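Local structure of Phospholipase/Carboxylesterase (Dyadobacter fermentans, 4H0C) at residues Glu116-Thr119 against Lys124-Gly127; Gly133-Gln138 against Gly143-Asp148; Ile176-Asp179 against Ala183-Gln186. The protein probably hydrolyses carboxylic esters, and perhaps the palmitoyl thioesters of proteins, as a member of the phospholipase/carboxylesterase family of alpha/beta hydrolases. One frame throughout, in Å; residues are numbered along the deposited sequence.

Contact 1 (Glu116-Thr119 against Lys124-Gly127)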
# COMPACT_ATOMS: atom_id res chain seq x y z
N GLU A 116 -0.40 -6.08 -1.86
CA GLU A 116 -0.02 -7.46 -1.55
C GLU A 116 -0.31 -7.77 -0.09
O GLU A 116 -0.87 -8.83 0.22
CB GLU A 116 1.46 -7.71 -1.89
CG GLU A 116 1.90 -9.18 -1.83
CD GLU A 116 1.19 -10.10 -2.82
OE1 GLU A 116 0.70 -9.63 -3.88
OE2 GLU A 116 1.16 -11.33 -2.53
N TYR A 117 0.02 -6.84 0.80
CA TYR A 117 -0.26 -7.07 2.21
C TYR A 117 -1.75 -7.16 2.52
O TYR A 117 -2.21 -8.08 3.20
CB TYR A 117 0.38 -6.01 3.13
CG TYR A 117 -0.06 -6.22 4.56
CD1 TYR A 117 0.59 -7.17 5.35
CD2 TYR A 117 -1.19 -5.58 5.09
CE1 TYR A 117 0.16 -7.42 6.65
CE2 TYR A 117 -1.62 -5.82 6.39
CZ TYR A 117 -0.95 -6.75 7.16
OH TYR A 117 -1.36 -7.02 8.44
N THR A 118 -2.50 -6.19 2.02
CA THR A 118 -3.91 -6.12 2.37
C THR A 118 -4.70 -7.28 1.75
O THR A 118 -5.67 -7.70 2.33
CB THR A 118 -4.56 -4.77 2.04
OG1 THR A 118 -4.33 -4.48 0.66
CG2 THR A 118 -3.93 -3.66 2.90
N THR A 119 -4.28 -7.77 0.59
CA THR A 119 -4.98 -8.85 -0.12
C THR A 119 -4.61 -10.23 0.47
O THR A 119 -5.43 -11.17 0.48
CB THR A 119 -4.75 -8.71 -1.63
OG1 THR A 119 -5.08 -7.36 -2.00
CG2 THR A 119 -5.68 -9.65 -2.43
N LYS A 124 -12.13 -5.97 6.93
CA LYS A 124 -12.69 -4.63 6.80
C LYS A 124 -11.64 -3.64 7.27
O LYS A 124 -11.25 -3.66 8.45
CB LYS A 124 -13.99 -4.47 7.60
CG LYS A 124 -14.69 -3.14 7.34
CD LYS A 124 -16.02 -3.09 8.08
CE LYS A 124 -16.85 -1.90 7.65
NZ LYS A 124 -17.92 -1.57 8.63
N TYR A 125 -11.14 -2.83 6.35
CA TYR A 125 -10.21 -1.77 6.69
C TYR A 125 -10.90 -0.43 6.48
O TYR A 125 -11.97 -0.36 5.86
CB TYR A 125 -8.97 -1.86 5.79
CG TYR A 125 -8.06 -3.05 6.07
CD1 TYR A 125 -7.41 -3.19 7.32
CD2 TYR A 125 -7.83 -4.02 5.09
CE1 TYR A 125 -6.55 -4.26 7.55
CE2 TYR A 125 -7.00 -5.10 5.33
CZ TYR A 125 -6.35 -5.21 6.54
OH TYR A 125 -5.53 -6.29 6.73
N GLY A 126 -10.28 0.65 6.96
CA GLY A 126 -10.81 1.99 6.72
C GLY A 126 -10.83 2.35 5.24
O GLY A 126 -11.81 2.89 4.73
N GLY A 127 -9.75 2.03 4.54
CA GLY A 127 -9.61 2.34 3.13
C GLY A 127 -8.20 2.02 2.68
O GLY A 127 -7.28 1.96 3.51
O HOH W 1 -4.02 -7.05 8.94

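Contact 2 (Gly133-Gln138 against Gly143-Asp148)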
# COMPACT_ATOMS: atom_id res chain seq x y z
N GLY A 133 0.26 0.97 -8.53
CA GLY A 133 0.75 -0.32 -8.08
C GLY A 133 -0.18 -1.45 -8.47
O GLY A 133 -1.31 -1.23 -8.92
N GLY A 134 0.32 -2.67 -8.29
CA GLY A 134 -0.44 -3.88 -8.54
C GLY A 134 0.00 -5.00 -7.61
O GLY A 134 1.02 -4.90 -6.91
N LEU A 135 -0.75 -6.10 -7.62
CA LEU A 135 -0.38 -7.28 -6.85
C LEU A 135 0.95 -7.87 -7.40
O LEU A 135 1.28 -7.67 -8.56
CB LEU A 135 -1.50 -8.30 -6.90
CG LEU A 135 -2.81 -7.93 -6.15
CD1 LEU A 135 -3.88 -8.94 -6.53
CD2 LEU A 135 -2.63 -7.85 -4.63
N ILE A 136 1.67 -8.59 -6.55
CA ILE A 136 3.09 -8.88 -6.78
C ILE A 136 3.31 -10.28 -7.35
O ILE A 136 2.70 -11.23 -6.89
CB ILE A 136 3.90 -8.66 -5.46
CG1 ILE A 136 3.91 -7.17 -5.05
CG2 ILE A 136 5.32 -9.20 -5.56
CD1 ILE A 136 4.54 -6.89 -3.70
N GLY A 137 4.20 -10.39 -8.34
CA GLY A 137 4.70 -11.68 -8.83
C GLY A 137 4.60 -11.79 -10.33
O GLY A 137 3.66 -11.26 -10.91
N GLN A 138 5.53 -12.51 -10.97
CA GLN A 138 5.42 -12.75 -12.40
C GLN A 138 4.09 -13.46 -12.69
O GLN A 138 3.38 -13.09 -13.64
CB GLN A 138 6.59 -13.58 -12.90
CG GLN A 138 6.61 -13.68 -14.42
CD GLN A 138 7.88 -14.32 -14.92
OE1 GLN A 138 8.87 -13.65 -15.15
NE2 GLN A 138 7.85 -15.62 -15.07
N GLY A 143 -3.56 -18.41 -4.33
CA GLY A 143 -3.63 -19.17 -3.10
C GLY A 143 -3.14 -18.43 -1.87
O GLY A 143 -3.44 -18.85 -0.74
N ASN A 144 -2.38 -17.34 -2.09
CA ASN A 144 -1.92 -16.46 -1.01
C ASN A 144 -2.95 -15.46 -0.50
O ASN A 144 -2.76 -14.85 0.57
CB ASN A 144 -0.67 -15.70 -1.45
CG ASN A 144 0.53 -16.61 -1.63
OD1 ASN A 144 0.62 -17.71 -1.05
ND2 ASN A 144 1.47 -16.16 -2.42
N TYR A 145 -4.04 -15.30 -1.24
CA TYR A 145 -4.99 -14.24 -0.96
C TYR A 145 -6.16 -14.77 -0.17
O TYR A 145 -6.87 -15.68 -0.63
CB TYR A 145 -5.43 -13.54 -2.24
CG TYR A 145 -4.28 -12.93 -3.00
CD1 TYR A 145 -3.25 -12.24 -2.32
CD2 TYR A 145 -4.17 -13.07 -4.40
CE1 TYR A 145 -2.18 -11.69 -3.01
CE2 TYR A 145 -3.11 -12.51 -5.09
CZ TYR A 145 -2.12 -11.83 -4.40
OH TYR A 145 -1.08 -11.29 -5.11
N LYS A 146 -6.32 -14.25 1.04
CA LYS A 146 -7.33 -14.77 1.97
C LYS A 146 -8.06 -13.65 2.66
O LYS A 146 -7.47 -12.59 2.93
CB LYS A 146 -6.72 -15.71 3.04
CG LYS A 146 -5.94 -16.89 2.50
CD LYS A 146 -6.85 -17.99 2.01
CE LYS A 146 -6.02 -19.16 1.50
NZ LYS A 146 -6.93 -20.17 0.92
N GLY A 147 -9.32 -13.88 2.98
CA GLY A 147 -10.10 -12.92 3.73
C GLY A 147 -11.25 -12.36 2.92
O GLY A 147 -11.57 -12.84 1.83
N ASP A 148 -11.93 -11.36 3.48
CA ASP A 148 -13.00 -10.65 2.76
C ASP A 148 -12.90 -9.18 3.12
O ASP A 148 -12.79 -8.84 4.29
CB ASP A 148 -14.38 -11.21 3.14
CG ASP A 148 -15.49 -10.70 2.21
OD1 ASP A 148 -15.97 -9.55 2.39
OD2 ASP A 148 -15.87 -11.44 1.28
O HOH W 2 0.33 -12.99 -6.64

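Contact 3 (Ile176-Asp179 against Ala183-Gln186)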
# COMPACT_ATOMS: atom_id res chain seq x y z
N ILE A 176 -9.19 -9.34 -8.81
CA ILE A 176 -9.00 -10.10 -7.57
C ILE A 176 -9.60 -9.35 -6.39
O ILE A 176 -10.30 -9.95 -5.54
CB ILE A 176 -7.50 -10.40 -7.35
CG1 ILE A 176 -7.04 -11.48 -8.34
CG2 ILE A 176 -7.26 -10.88 -5.93
CD1 ILE A 176 -5.54 -11.60 -8.52
N LEU A 177 -9.32 -8.05 -6.30
CA LEU A 177 -9.88 -7.21 -5.21
C LEU A 177 -11.40 -7.23 -5.22
O LEU A 177 -12.04 -7.37 -4.15
CB LEU A 177 -9.40 -5.75 -5.35
CG LEU A 177 -7.91 -5.49 -5.07
CD1 LEU A 177 -7.47 -4.16 -5.68
CD2 LEU A 177 -7.64 -5.49 -3.59
N GLU A 178 -11.99 -7.14 -6.41
CA GLU A 178 -13.46 -7.18 -6.51
C GLU A 178 -14.03 -8.54 -6.10
O GLU A 178 -15.00 -8.60 -5.34
CB GLU A 178 -13.92 -6.78 -7.91
CG GLU A 178 -13.77 -5.27 -8.14
CD GLU A 178 -14.31 -4.80 -9.48
OE1 GLU A 178 -14.32 -5.59 -10.44
OE2 GLU A 178 -14.73 -3.62 -9.56
N ASP A 179 -13.38 -9.61 -6.53
CA ASP A 179 -13.75 -10.97 -6.08
C ASP A 179 -13.70 -11.15 -4.57
O ASP A 179 -14.50 -11.90 -4.00
CB ASP A 179 -12.91 -12.03 -6.80
CG ASP A 179 -13.40 -12.30 -8.22
OD1 ASP A 179 -14.53 -11.85 -8.58
OD2 ASP A 179 -12.66 -12.95 -8.98
N ALA A 183 -14.64 -2.58 -2.34
CA ALA A 183 -15.36 -1.57 -3.17
C ALA A 183 -14.29 -0.80 -3.98
O ALA A 183 -13.68 0.13 -3.47
CB ALA A 183 -16.20 -0.63 -2.29
N VAL A 184 -14.05 -1.23 -5.21
CA VAL A 184 -12.87 -0.78 -5.96
C VAL A 184 -13.12 0.37 -6.93
O VAL A 184 -14.03 0.31 -7.75
CB VAL A 184 -12.19 -1.94 -6.72
CG1 VAL A 184 -10.91 -1.46 -7.40
CG2 VAL A 184 -11.88 -3.06 -5.75
N SER A 185 -12.30 1.41 -6.81
CA SER A 185 -12.24 2.50 -7.80
C SER A 185 -10.92 2.41 -8.54
O SER A 185 -9.85 2.57 -7.94
CB SER A 185 -12.32 3.86 -7.11
OG SER A 185 -13.57 4.05 -6.49
N GLN A 186 -10.98 2.14 -9.84
CA GLN A 186 -9.79 2.01 -10.67
C GLN A 186 -9.77 3.18 -11.61
O GLN A 186 -10.78 3.48 -12.28
CB GLN A 186 -9.83 0.70 -11.47
CG GLN A 186 -8.76 0.58 -12.56
CD GLN A 186 -8.97 -0.60 -13.51
OE1 GLN A 186 -10.07 -1.18 -13.58
NE2 GLN A 186 -7.93 -0.94 -14.25
O HOH W 3 -15.95 -2.64 -6.93

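Contact 1 (Glu116-Thr119 against Lys124-Gly127)
Tyr117 has CG trans to its backbone N (chi1 174°), and this carries the end of its ring nearer Tyr125, which turns its own ring back toward helix 109-120, CG lying opposite the carbonyl carbon (chi1 -71°). The two side chains cross at roughly a right angle, and the phenol oxygen of Tyr125 ends 4.0 Å from CE2 of Tyr117. This is a loose van der Waals approach, not a ring stack. The hydroxyls are joined by water 1, which lies 2.7 Å from Tyr117 OH and gives a hydrogen bond to Tyr125 OH at 2.8 Å, arriving at the edge of the Tyr125 ring and in its plane. Tyr125 OH in turn donates to the backbone O of Asn121, so two bonds grip this buried oxygen and fix the direction of its hydroxyl hydrogen. Next to the hydroxyl-bearing carbon of the same ring, Thr118 offers carbon atoms: its CB sits 4.1 Å from Tyr125 CE2, and its CG2 is 4.2 Å from that same ring carbon. The threonine can offer carbon here because OG1 is turned back along the helix and hydrogen-bonded to Thr114 O. Phe104 adds a T-shaped ring contact to Tyr125, and Leu82, Val85 and Val89 of helix 77-94 pack on Tyr117. Buried tyrosines thus pack the loop that leads from helix 109-120 into strand 127-131 against the helix, at the return from helix to parallel sheet that recurs in the beta-alpha-beta units of the alpha/beta-hydrolase fold.

Contact 2 (Gly133-Gln138 against Gly143-Asp148)
Leu135 and Tyr145 reach for each other from opposite directions, and their side chains meet near the phenol end of the tyrosine. The isobutyl group lies obliquely against the ring: CD1 is 3.9 Å from Tyr145 CE2, and CD2 is 4.0 Å from Tyr145 CZ, both methyls lying on the same side of the ring near its phenol end. Closest of all is the base of the leucine, with CB 3.5 Å from Tyr145 OH. The tyrosine gets there with CG opposite its own carbonyl carbon, beside the backbone N (chi1 -60°), which sends the ring off the loop and into the interior.

Although surrounded by carbon on this side, the hydroxyl is well satisfied. Water 2 donates to Tyr145 OH at 2.7 Å and to Ile136 O at 3.0 Å, tying the two loop segments together where no direct hydrogen bond links them. The same hydroxyl is bonded to OE1 of Glu116, a carboxylate oxygen that also receives the backbone N of Ile136; with water 2 acting as donor, the phenol proton probably goes to the carboxylate. A phenylalanine here has no hydroxyl, which would probably leave water 2 without one of its acceptors and Glu116 OE1 short of one partner.

Arg169 NH1 donates to both Leu135 O and Gly137 O, fixing this part of the loop. Both segments belong to the long excursion between strands 127-131 and 153-160. Leu135 and Tyr145 sit between helix 109-120 and helix 167-179: Thr119 of the first and Ile176 of the second each touch both, while Met180 adds to the tyrosine's surroundings.

Contact 3 (Ile176-Asp179 against Ala183-Gln186)
Val184, at the start of strand 183-190, packs against the last turn of helix 167-179, closing the beta-alpha-beta crossover that runs from strand 153-160 through this helix to strand 183-190 at one edge of the sheet. The backbones come near here, 6.5 Å between the CA atoms of Glu178 and Val184, because a short connection joins helix to strand. Val184 gives the most surface to the contact, and one methyl does most of the touching. CG2, opposite the carbonyl carbon while CG1 lies trans to the backbone N (chi1 -176°), pushes into the notch between two successive helix residues: it is 3.7 Å from Leu177 CB and 3.8 Å from Glu178 CG.

Leu177 is the buried member of the trio. It meets the valine with its CB, while its side chain also packs on Leu115 and Thr119 of helix 109-120 and on Val154 of the neighbouring strand. Glu178, exposed, meets the same methyl from a direction roughly perpendicular to that of Leu177. Its chain is extended beyond CG (chi2 -176°), so that the aliphatic part runs obliquely over the valine, CG 3.9 Å from Val184 CB, and the carboxylate reaches water 3.

Ala183 bonds by its backbone to Thr152 and Val154, and Ser185 to Val154 and Ile156, whereas the amide of Val184 between them is hydrogen-bonded to a water instead. Water 3 bridges it to the helix, accepting from Val184 N at 2.9 Å and donating to Glu178 OE2 at 3.1 Å.

In the fold
All three contacts close short connections around the later part of the sheet. Contacts 1 and 2 are buried; contact 3 lies at the sheet's edge, partly open to solvent. Contact 1 joins helix 109-120 to the loop before strand 127-131, contact 2 ties together two parts of the next loop, and contact 3 joins helix 167-179 to strand 183-190. Each has a bridging water: contact 1 joins two tyrosine hydroxyls, contact 2 a tyrosine hydroxyl and a loop carbonyl, contact 3 a carboxylate and a strand amide. Thr119 connects them, packing on Tyr145 and Leu135 as well as Leu177 and Ile176, while Glu116 links contact 1's helix to contact 2 by hydrogen bonds.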